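Local coordinates for protein ribonucleoside-diphosphate reductase (Pseudomonas aeruginosa, PDB 5IM3) that probably supplies the building blocks of DNA by reducing ribonucleoside diphosphates to deoxyribonucleotides, under allosteric control by bound nucleotides such as dATP, at residues F496-W501 against Q543-W548; S500-S505 against K537-V542. One frame throughout, in Å; residues are numbered along the deposited sequence.

Interaction 1 (F496-W501 against Q543-W548); sequences FDDGSW and QAKDLW
G499 and A544 meet through one backbone hydrogen bond, A544 N to G499 O at 3.1 Å, with an N-H...O angle of 157° and the donor lying in the carbonyl plane. It takes up an N-H of the first helical turn, where no earlier turn supplies an acceptor. Q543, at the N-cap position, pairs with S500 as an antiparallel non-hydrogen-bonded pair whose side chains diverge.

The apolar contacts are made by W501. W501 CB rests 4.2 Å from A544 CB, and L547 CD2 approaches W501 CD1 obliquely at 3.9 Å. With W501 CG anti to the backbone N (chi1 -178°), the indole is carried to the side of the helix; T456 O accepts its NE1 hydrogen, Y524 stacks on it and F491 meets it edge-to-face.

Among the charged groups, the K545 chain crosses the D498 carboxylate at about a right angle, its CD 3.3 Å from D498 OD1. The ammonium lies farther off, K545 NZ being 5.5 Å from D498 OD1, so any attraction is probably modest.

On the 496-501 side, D498 takes a positive phi as the C-prime residue of a Schellman motif ending helix 489-496. The arrangement is thus a strand-to-helix junction in the reductase's barrel-domain region, where a Schellman-terminated helix turns through G499, which accepts the first N-H of helix 544-558, into strand 500-504, whose W501 packs on that helix.

Interaction 2 (S500-S505 against K537-V542); sequences SWTLFS and KLHKVV
Strands 500-504 and 539-542 run antiparallel, their axes 4.4 Å apart at closest approach and 159° between their directions, with W501-V542 and L503-K540 as hydrogen-bonded pairs and T502-V541 as a non-hydrogen-bonded pair between them. This two-stranded antiparallel sheet belongs to the barrel-domain region of the reductase. V542 N to W501 O is almost straight (178° at the hydrogen), whereas the return bond from W501 N to V542 O is bent to 133°. L503 N lies only 2.6 Å from K540 O, and K540 N returns a bond to L503 O from a donor tilted out of the carbonyl plane.

One face carries W501, L503, K540 and V542. L503 and K540 lie side by side and point the same way, their CB atoms 4.1 Å apart; the lysine then bends at chi3 and its NZ forms a salt bridge with E462. V542 CG2 sits at the edge of the W501 indole, near its plane.

T502, F504, H539 and V541 occupy the other face. T502 CG2, the branch anti to the backbone N, lies 3.9 Å from H539 CB and also sits over one face of the F504 ring, offset toward the rim. T502 OG1, the other branch, meets V541 CG2.

Beyond the paired residues, S505 CB touches L538 CD2, while S505 OG bonds to S414 OG and A411 N close to the dATP-binding R410. A water joins the backbones here, accepting from S505 N at 2.9 Å and donating to L538 O at 2.6 Å.

Followed from the N terminus, the chain leaves helix 489-496, turns through D497-G499 and enters strand 500-504, the starting point of both contacts. It then passes through helix 517-532 and returns as strand 539-543, which runs directly into helix 544-558. Interaction 2 closes the inner loop, with 31 residues between its segments; interaction 1 closes the outer one, with 41, so the two are nested and do not cross. S500 and W501 belong to both. The principle is that of a returning strand continued by a helix: interaction 2 joins the strands, and interaction 1 ties the start of helix 544-558 to the turn that follows helix 489-496.

Interaction 1 (F496-W501 against Q543-W548)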
loop_
_atom_site.group_PDB
_atom_site.type_symbol
_atom_site.label_atom_id
_atom_site.label_comp_id
_atom_site.label_asym_id
_atom_site.label_seq_id
_atom_site.Cartn_x
_atom_site.Cartn_y
_atom_site.Cartn_z
ATOM N N PHE A 496 2.376 -31.626 -4.082
ATOM C CA PHE A 496 1.203 -31.995 -4.869
ATOM C C PHE A 496 0.078 -32.523 -3.991
ATOM O O PHE A 496 -1.099 -32.304 -4.296
ATOM C CB PHE A 496 1.587 -33.044 -5.913
ATOM C CG PHE A 496 2.159 -32.468 -7.180
ATOM C CD1 PHE A 496 3.225 -31.584 -7.139
ATOM C CD2 PHE A 496 1.641 -32.827 -8.413
ATOM C CE1 PHE A 496 3.752 -31.057 -8.305
ATOM C CE2 PHE A 496 2.165 -32.307 -9.580
ATOM C CZ PHE A 496 3.221 -31.422 -9.528
ATOM N N ASP A 497 0.415 -33.215 -2.903
ATOM C CA ASP A 497 -0.565 -33.867 -2.046
ATOM C C ASP A 497 -0.833 -33.100 -0.754
ATOM O O ASP A 497 -1.516 -33.623 0.131
ATOM C CB ASP A 497 -0.102 -35.289 -1.719
ATOM C CG ASP A 497 0.146 -36.121 -2.962
ATOM O OD1 ASP A 497 -0.484 -35.848 -4.003
ATOM O OD2 ASP A 497 0.971 -37.055 -2.899
ATOM N N ASP A 498 -0.313 -31.879 -0.625
ATOM C CA ASP A 498 -0.516 -31.065 0.574
ATOM C C ASP A 498 -0.067 -31.813 1.829
ATOM O O ASP A 498 -0.713 -31.751 2.876
ATOM C CB ASP A 498 -1.977 -30.625 0.697
ATOM C CG ASP A 498 -2.182 -29.551 1.750
ATOM O OD1 ASP A 498 -1.234 -28.780 2.009
ATOM O OD2 ASP A 498 -3.297 -29.475 2.314
ATOM N N GLY A 499 1.053 -32.531 1.720
ATOM C CA GLY A 499 1.588 -33.287 2.830
ATOM C C GLY A 499 2.583 -32.488 3.654
ATOM O O GLY A 499 2.893 -31.331 3.374
ATOM N N SER A 500 3.090 -33.139 4.697
ATOM C CA SER A 500 4.065 -32.533 5.585
ATOM C C SER A 500 5.483 -32.840 5.101
ATOM O O SER A 500 5.695 -33.576 4.134
ATOM C CB SER A 500 3.857 -33.030 7.013
ATOM O OG SER A 500 4.049 -34.433 7.083
ATOM N N TRP A 501 6.469 -32.274 5.792
ATOM C CA TRP A 501 7.864 -32.395 5.390
ATOM C C TRP A 501 8.730 -32.145 6.614
ATOM O O TRP A 501 8.557 -31.129 7.295
ATOM C CB TRP A 501 8.189 -31.397 4.269
ATOM C CG TRP A 501 9.589 -31.472 3.738
ATOM C CD1 TRP A 501 10.573 -30.540 3.889
ATOM C CD2 TRP A 501 10.159 -32.533 2.961
ATOM N NE1 TRP A 501 11.719 -30.954 3.255
ATOM C CE2 TRP A 501 11.492 -32.174 2.677
ATOM C CE3 TRP A 501 9.673 -33.751 2.477
ATOM C CZ2 TRP A 501 12.344 -32.990 1.933
ATOM C CZ3 TRP A 501 10.523 -34.562 1.736
ATOM C CH2 TRP A 501 11.842 -34.176 1.473
ATOM N N GLN A 543 4.903 -27.614 6.695
ATOM C CA GLN A 543 4.045 -27.971 5.576
ATOM C C GLN A 543 4.827 -27.823 4.279
ATOM O O GLN A 543 5.462 -26.791 4.041
ATOM C CB GLN A 543 2.794 -27.095 5.553
ATOM C CG GLN A 543 1.855 -27.336 6.723
ATOM C CD GLN A 543 1.468 -28.796 6.857
ATOM O OE1 GLN A 543 0.746 -29.340 6.019
ATOM N NE2 GLN A 543 1.959 -29.442 7.907
ATOM N N ALA A 544 4.792 -28.863 3.445
ATOM C CA ALA A 544 5.536 -28.827 2.191
ATOM C C ALA A 544 5.139 -27.623 1.346
ATOM O O ALA A 544 6.001 -26.958 0.757
ATOM C CB ALA A 544 5.316 -30.125 1.414
ATOM N N LYS A 545 3.838 -27.324 1.277
ATOM C CA LYS A 545 3.373 -26.178 0.500
ATOM C C LYS A 545 3.970 -24.877 1.022
ATOM O O LYS A 545 4.267 -23.964 0.242
ATOM C CB LYS A 545 1.847 -26.111 0.530
ATOM C CG LYS A 545 1.163 -26.694 -0.698
ATOM C CD LYS A 545 -0.345 -26.787 -0.495
ATOM C CE LYS A 545 -1.083 -27.028 -1.805
ATOM N NZ LYS A 545 -1.196 -25.785 -2.619
ATOM N N ASP A 546 4.151 -24.770 2.341
ATOM C CA ASP A 546 4.685 -23.539 2.919
ATOM C C ASP A 546 6.150 -23.347 2.553
ATOM O O ASP A 546 6.578 -22.230 2.239
ATOM C CB ASP A 546 4.509 -23.550 4.438
ATOM C CG ASP A 546 3.052 -23.494 4.859
ATOM O OD1 ASP A 546 2.196 -23.142 4.020
ATOM O OD2 ASP A 546 2.767 -23.794 6.038
ATOM N N LEU A 547 6.939 -24.419 2.592
ATOM C CA LEU A 547 8.339 -24.309 2.197
ATOM C C LEU A 547 8.457 -24.086 0.695
ATOM O O LEU A 547 9.291 -23.295 0.239
ATOM C CB LEU A 547 9.103 -25.562 2.629
ATOM C CG LEU A 547 10.614 -25.556 2.403
ATOM C CD1 LEU A 547 11.273 -24.417 3.170
ATOM C CD2 LEU A 547 11.218 -26.897 2.808
ATOM N N TRP A 548 7.622 -24.773 -0.085
ATOM C CA TRP A 548 7.582 -24.558 -1.526
ATOM C C TRP A 548 7.288 -23.096 -1.852
ATOM O O TRP A 548 7.966 -22.484 -2.687
ATOM C CB TRP A 548 6.529 -25.486 -2.134
ATOM C CG TRP A 548 6.272 -25.326 -3.602
ATOM C CD1 TRP A 548 5.111 -24.907 -4.186
ATOM C CD2 TRP A 548 7.180 -25.607 -4.673
ATOM N NE1 TRP A 548 5.243 -24.905 -5.553
ATOM C CE2 TRP A 548 6.503 -25.330 -5.878
ATOM C CE3 TRP A 548 8.500 -26.063 -4.731
ATOM C CZ2 TRP A 548 7.103 -25.491 -7.127
ATOM C CZ3 TRP A 548 9.093 -26.220 -5.975
ATOM C CH2 TRP A 548 8.394 -25.935 -7.152
#

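Interaction 2 (S500-S505 against K537-V542)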
loop_
_atom_site.group_PDB
_atom_site.type_symbol
_atom_site.label_atom_id
_atom_site.label_comp_id
_atom_site.label_asym_id
_atom_site.label_seq_id
_atom_site.Cartn_x
_atom_site.Cartn_y
_atom_site.Cartn_z
ATOM N N SER A 500 3.090 -33.139 4.697
ATOM C CA SER A 500 4.065 -32.533 5.585
ATOM C C SER A 500 5.483 -32.840 5.101
ATOM O O SER A 500 5.695 -33.576 4.134
ATOM C CB SER A 500 3.857 -33.030 7.013
ATOM O OG SER A 500 4.049 -34.433 7.083
ATOM N N TRP A 501 6.469 -32.274 5.792
ATOM C CA TRP A 501 7.864 -32.395 5.390
ATOM C C TRP A 501 8.730 -32.145 6.614
ATOM O O TRP A 501 8.557 -31.129 7.295
ATOM C CB TRP A 501 8.189 -31.397 4.269
ATOM C CG TRP A 501 9.589 -31.472 3.738
ATOM C CD1 TRP A 501 10.573 -30.540 3.889
ATOM C CD2 TRP A 501 10.159 -32.533 2.961
ATOM N NE1 TRP A 501 11.719 -30.954 3.255
ATOM C CE2 TRP A 501 11.492 -32.174 2.677
ATOM C CE3 TRP A 501 9.673 -33.751 2.477
ATOM C CZ2 TRP A 501 12.344 -32.990 1.933
ATOM C CZ3 TRP A 501 10.523 -34.562 1.736
ATOM C CH2 TRP A 501 11.842 -34.176 1.473
ATOM N N THR A 502 9.646 -33.067 6.895
ATOM C CA THR A 502 10.468 -33.015 8.097
ATOM C C THR A 502 11.903 -32.656 7.738
ATOM O O THR A 502 12.484 -33.236 6.814
ATOM C CB THR A 502 10.434 -34.352 8.843
ATOM O OG1 THR A 502 9.079 -34.683 9.171
ATOM C CG2 THR A 502 11.254 -34.275 10.125
ATOM N N LEU A 503 12.471 -31.706 8.473
ATOM C CA LEU A 503 13.857 -31.304 8.300
ATOM C C LEU A 503 14.741 -32.051 9.291
ATOM O O LEU A 503 14.385 -32.208 10.463
ATOM C CB LEU A 503 14.015 -29.792 8.490
ATOM C CG LEU A 503 13.018 -28.912 7.729
ATOM C CD1 LEU A 503 13.341 -27.436 7.920
ATOM C CD2 LEU A 503 12.998 -29.267 6.253
ATOM N N PHE A 504 15.891 -32.519 8.808
ATOM C CA PHE A 504 16.844 -33.270 9.610
ATOM C C PHE A 504 18.232 -32.669 9.451
ATOM O O PHE A 504 18.536 -32.009 8.453
ATOM C CB PHE A 504 16.920 -34.749 9.197
ATOM C CG PHE A 504 15.623 -35.493 9.303
ATOM C CD1 PHE A 504 15.175 -35.962 10.527
ATOM C CD2 PHE A 504 14.869 -35.759 8.174
ATOM C CE1 PHE A 504 13.989 -36.663 10.621
ATOM C CE2 PHE A 504 13.680 -36.455 8.262
ATOM C CZ PHE A 504 13.242 -36.911 9.486
ATOM N N SER A 505 19.064 -32.910 10.422
ATOM C CA SER A 505 20.478 -32.655 10.180
ATOM C C SER A 505 21.125 -33.887 9.551
ATOM O O SER A 505 20.860 -35.011 9.984
ATOM C CB SER A 505 21.207 -32.309 11.471
ATOM O OG SER A 505 22.596 -32.159 11.227
ATOM N N LYS A 537 15.511 -36.532 18.055
ATOM C CA LYS A 537 15.109 -35.278 18.688
ATOM C C LYS A 537 15.238 -34.095 17.734
ATOM O O LYS A 537 14.330 -33.262 17.636
ATOM C CB LYS A 537 15.948 -35.049 19.948
ATOM C CG LYS A 537 15.690 -33.730 20.675
ATOM C CD LYS A 537 14.318 -33.695 21.323
ATOM C CE LYS A 537 14.088 -32.383 22.062
ATOM N NZ LYS A 537 12.711 -32.289 22.634
ATOM N N LEU A 538 16.364 -33.993 17.037
ATOM C CA LEU A 538 16.664 -32.798 16.250
ATOM C C LEU A 538 15.936 -32.888 14.915
ATOM O O LEU A 538 16.395 -33.556 13.985
ATOM C CB LEU A 538 18.167 -32.650 16.055
ATOM C CG LEU A 538 18.614 -31.412 15.272
ATOM C CD1 LEU A 538 18.172 -30.135 15.975
ATOM C CD2 LEU A 538 20.120 -31.421 15.074
ATOM N N HIS A 539 14.798 -32.206 14.812
ATOM C CA HIS A 539 14.028 -32.192 13.576
ATOM C C HIS A 539 13.033 -31.041 13.621
ATOM O O HIS A 539 12.770 -30.453 14.673
ATOM C CB HIS A 539 13.305 -33.523 13.351
ATOM C CG HIS A 539 12.146 -33.744 14.271
ATOM N ND1 HIS A 539 12.302 -34.120 15.588
ATOM C CD2 HIS A 539 10.812 -33.645 14.064
ATOM C CE1 HIS A 539 11.114 -34.241 16.152
ATOM N NE2 HIS A 539 10.193 -33.959 15.249
ATOM N N LYS A 540 12.483 -30.727 12.450
ATOM C CA LYS A 540 11.474 -29.689 12.295
ATOM C C LYS A 540 10.442 -30.160 11.285
ATOM O O LYS A 540 10.803 -30.574 10.178
ATOM C CB LYS A 540 12.085 -28.371 11.815
ATOM C CG LYS A 540 12.320 -27.342 12.903
ATOM C CD LYS A 540 12.517 -25.945 12.317
ATOM C CE LYS A 540 11.242 -25.422 11.664
ATOM N NZ LYS A 540 11.350 -23.992 11.274
ATOM N N VAL A 541 9.169 -30.090 11.657
ATOM C CA VAL A 541 8.075 -30.448 10.765
ATOM C C VAL A 541 7.450 -29.167 10.233
ATOM O O VAL A 541 7.051 -28.287 11.007
ATOM C CB VAL A 541 7.026 -31.316 11.475
ATOM C CG1 VAL A 541 5.928 -31.712 10.499
ATOM C CG2 VAL A 541 7.680 -32.550 12.084
ATOM N N VAL A 542 7.369 -29.065 8.908
ATOM C CA VAL A 542 6.736 -27.945 8.231
ATOM C C VAL A 542 5.736 -28.503 7.227
ATOM O O VAL A 542 5.706 -29.702 6.943
ATOM C CB VAL A 542 7.765 -27.035 7.527
ATOM C CG1 VAL A 542 8.766 -26.491 8.531
ATOM C CG2 VAL A 542 8.492 -27.801 6.420
HETATM O O HOH W 1 18.468 -34.487 12.726
#